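Local coordinates for protein replicative DNA helicase (Helicobacter pylori, PDB 3GXV) that probably unwinds duplex DNA as a hexameric, ATP-driven replicative helicase, its N-terminal domain interacting with primase, at residues B[66-71]-B[80-85]. Sequence-based numbering, arbitrary orientation.
Sequences FIRQKM and EDLVAI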
loop_
_atom_site.group_PDB
_atom_site.type_symbol
_atom_site.label_atom_id
_atom_site.label_comp_id
_atom_site.label_asym_id
_atom_site.label_seq_id
_atom_site.Cartn_x
_atom_site.Cartn_y
_atom_site.Cartn_z
ATOM N N PHE B 66 0.709 -4.744 6.096
ATOM C CA PHE B 66 1.836 -3.992 6.621
ATOM C C PHE B 66 1.577 -3.083 7.814
ATOM O O PHE B 66 2.491 -2.818 8.600
ATOM C CB PHE B 66 2.473 -3.222 5.484
ATOM C CG PHE B 66 3.044 -4.116 4.422
ATOM C CD1 PHE B 66 4.167 -4.892 4.685
ATOM C CD2 PHE B 66 2.430 -4.222 3.178
ATOM C CE1 PHE B 66 4.670 -5.755 3.733
ATOM C CE2 PHE B 66 2.927 -5.085 2.219
ATOM C CZ PHE B 66 4.050 -5.855 2.496
ATOM N N ILE B 67 0.341 -2.613 7.971
ATOM C CA ILE B 67 0.042 -1.743 9.098
ATOM C C ILE B 67 0.198 -2.564 10.357
ATOM O O ILE B 67 0.724 -2.088 11.355
ATOM C CB ILE B 67 -1.396 -1.177 9.036
ATOM C CG1 ILE B 67 -1.506 -0.146 7.917
ATOM C CG2 ILE B 67 -1.763 -0.553 10.367
ATOM C CD1 ILE B 67 -0.613 1.063 8.109
ATOM N N ARG B 68 -0.240 -3.813 10.295
ATOM C CA ARG B 68 -0.155 -4.692 11.447
ATOM C C ARG B 68 1.257 -5.227 11.637
ATOM O O ARG B 68 1.650 -5.568 12.752
ATOM C CB ARG B 68 -1.128 -5.851 11.296
ATOM C CG ARG B 68 -2.576 -5.434 11.128
ATOM C CD ARG B 68 -3.482 -6.511 11.696
ATOM N NE ARG B 68 -4.649 -6.797 10.871
ATOM C CZ ARG B 68 -5.529 -5.887 10.474
ATOM N NH1 ARG B 68 -5.378 -4.616 10.818
ATOM N NH2 ARG B 68 -6.576 -6.255 9.743
ATOM N N GLN B 69 2.016 -5.318 10.550
ATOM C CA GLN B 69 3.386 -5.794 10.643
ATOM C C GLN B 69 4.278 -4.693 11.212
ATOM O O GLN B 69 5.183 -4.965 11.990
ATOM C CB GLN B 69 3.917 -6.211 9.264
ATOM C CG GLN B 69 3.531 -7.614 8.825
ATOM C CD GLN B 69 4.339 -8.088 7.622
ATOM O OE1 GLN B 69 5.569 -8.058 7.641
ATOM N NE2 GLN B 69 3.652 -8.534 6.577
ATOM N N LYS B 70 4.008 -3.447 10.834
ATOM C CA LYS B 70 4.816 -2.315 11.290
ATOM C C LYS B 70 4.378 -1.696 12.623
ATOM O O LYS B 70 4.875 -0.639 13.012
ATOM C CB LYS B 70 4.851 -1.229 10.211
ATOM C CG LYS B 70 6.103 -0.369 10.251
ATOM C CD LYS B 70 7.336 -1.185 9.859
ATOM C CE LYS B 70 8.610 -0.423 10.152
ATOM N NZ LYS B 70 8.705 -0.113 11.604
ATOM N N MET B 71 3.452 -2.348 13.320
ATOM C CA MET B 71 2.986 -1.854 14.613
ATOM C C MET B 71 4.043 -2.121 15.689
ATOM O O MET B 71 4.465 -3.258 15.889
ATOM C CB MET B 71 1.663 -2.522 14.987
ATOM C CG MET B 71 0.454 -1.604 14.843
ATOM S SD MET B 71 -1.052 -2.352 15.495
ATOM C CE MET B 71 -1.990 -2.526 14.012
ATOM N N GLU B 80 -10.252 -3.590 17.313
ATOM C CA GLU B 80 -11.494 -2.893 17.012
ATOM C C GLU B 80 -11.241 -1.534 16.369
ATOM O O GLU B 80 -12.039 -1.071 15.554
ATOM C CB GLU B 80 -12.345 -2.726 18.274
ATOM C CG GLU B 80 -11.638 -2.085 19.460
ATOM C CD GLU B 80 -11.103 -3.109 20.455
ATOM O OE1 GLU B 80 -10.720 -2.696 21.571
ATOM O OE2 GLU B 80 -11.060 -4.321 20.127
ATOM N N ASP B 81 -10.124 -0.907 16.728
ATOM C CA ASP B 81 -9.772 0.405 16.191
ATOM C C ASP B 81 -9.264 0.312 14.759
ATOM O O ASP B 81 -9.349 1.279 13.996
ATOM C CB ASP B 81 -8.715 1.080 17.077
ATOM C CG ASP B 81 -9.298 1.605 18.377
ATOM O OD1 ASP B 81 -10.335 2.286 18.323
ATOM O OD2 ASP B 81 -8.725 1.348 19.451
ATOM N N LEU B 82 -8.732 -0.859 14.416
ATOM C CA LEU B 82 -8.213 -1.119 13.084
ATOM C C LEU B 82 -9.386 -1.349 12.143
ATOM O O LEU B 82 -9.529 -0.654 11.139
ATOM C CB LEU B 82 -7.299 -2.355 13.096
ATOM C CG LEU B 82 -5.917 -2.258 13.759
ATOM C CD1 LEU B 82 -5.268 -3.630 13.802
ATOM C CD2 LEU B 82 -5.035 -1.290 12.988
ATOM N N VAL B 83 -10.235 -2.317 12.480
ATOM C CA VAL B 83 -11.395 -2.634 11.652
ATOM C C VAL B 83 -12.255 -1.390 11.475
ATOM O O VAL B 83 -12.976 -1.256 10.482
ATOM C CB VAL B 83 -12.255 -3.751 12.282
ATOM C CG1 VAL B 83 -11.376 -4.916 12.676
ATOM C CG2 VAL B 83 -12.993 -3.223 13.484
ATOM N N ALA B 84 -12.172 -0.482 12.446
ATOM C CA ALA B 84 -12.930 0.762 12.390
ATOM C C ALA B 84 -12.393 1.581 11.226
ATOM O O ALA B 84 -13.147 2.092 10.392
ATOM C CB ALA B 84 -12.767 1.539 13.696
ATOM N N ILE B 85 -11.073 1.691 11.170
ATOM C CA ILE B 85 -10.422 2.447 10.121
ATOM C C ILE B 85 -10.548 1.788 8.748
ATOM O O ILE B 85 -10.925 2.453 7.777
ATOM C CB ILE B 85 -8.946 2.672 10.483
ATOM C CG1 ILE B 85 -8.876 3.531 11.753
ATOM C CG2 ILE B 85 -8.213 3.334 9.325
ATOM C CD1 ILE B 85 -7.575 3.432 12.543
#
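Leu82 reaches out from helix 79-87 and sets its two methyl groups against Met71, Arg68 and Ile67, which sit on or just after helix 64-69. These two short helices follow one another in the all-helical N-terminal domain of a DnaB-like helicase, and the contact lies where the chain returns after the loop between them. The backbones stay well apart, with Arg68 CA and Leu82 CA 9.0 Å from each other, so side chains alone bridge the gap.

The tightly packed apolar part is at Met71. Its side chain and that of Leu82 meet tip to tip, and the CE methyl settles against both branches of the leucine, 3.4 Å from Leu82 CD2 and 3.5 Å from Leu82 CD1. Both are closer than ordinary carbon-carbon contact. A bend about the SD-CE end of Met71 (chi3 -114°) swings CE round to this place. Ile67 makes a slacker apolar contact, its CG2 branch 4.3 Å from Leu82 CD2. Helix 43-57 backs this cluster: Phe48 touches Ile67 and Ile51 touches Met71, while Ile77 of the loop packs on both Met71 and Leu82.

The more open side belongs to Arg68, which is partly exposed. Its chain bends at chi3 (-138°) and passes obliquely across Leu82, leaving CD and CZ both 4.0 Å from Leu82 CD1. The charge is answered within its own helix, where NH2 forms a salt bridge with Glu64; NE has a long, weak ion pair with Glu79. Toward the leucine the guanidinium comes in obliquely and makes van der Waals contact alone, with one approach that is very short and probably strained or imprecise: Arg68 NH1 lies 3.1 Å from the Leu82 CD1 methyl.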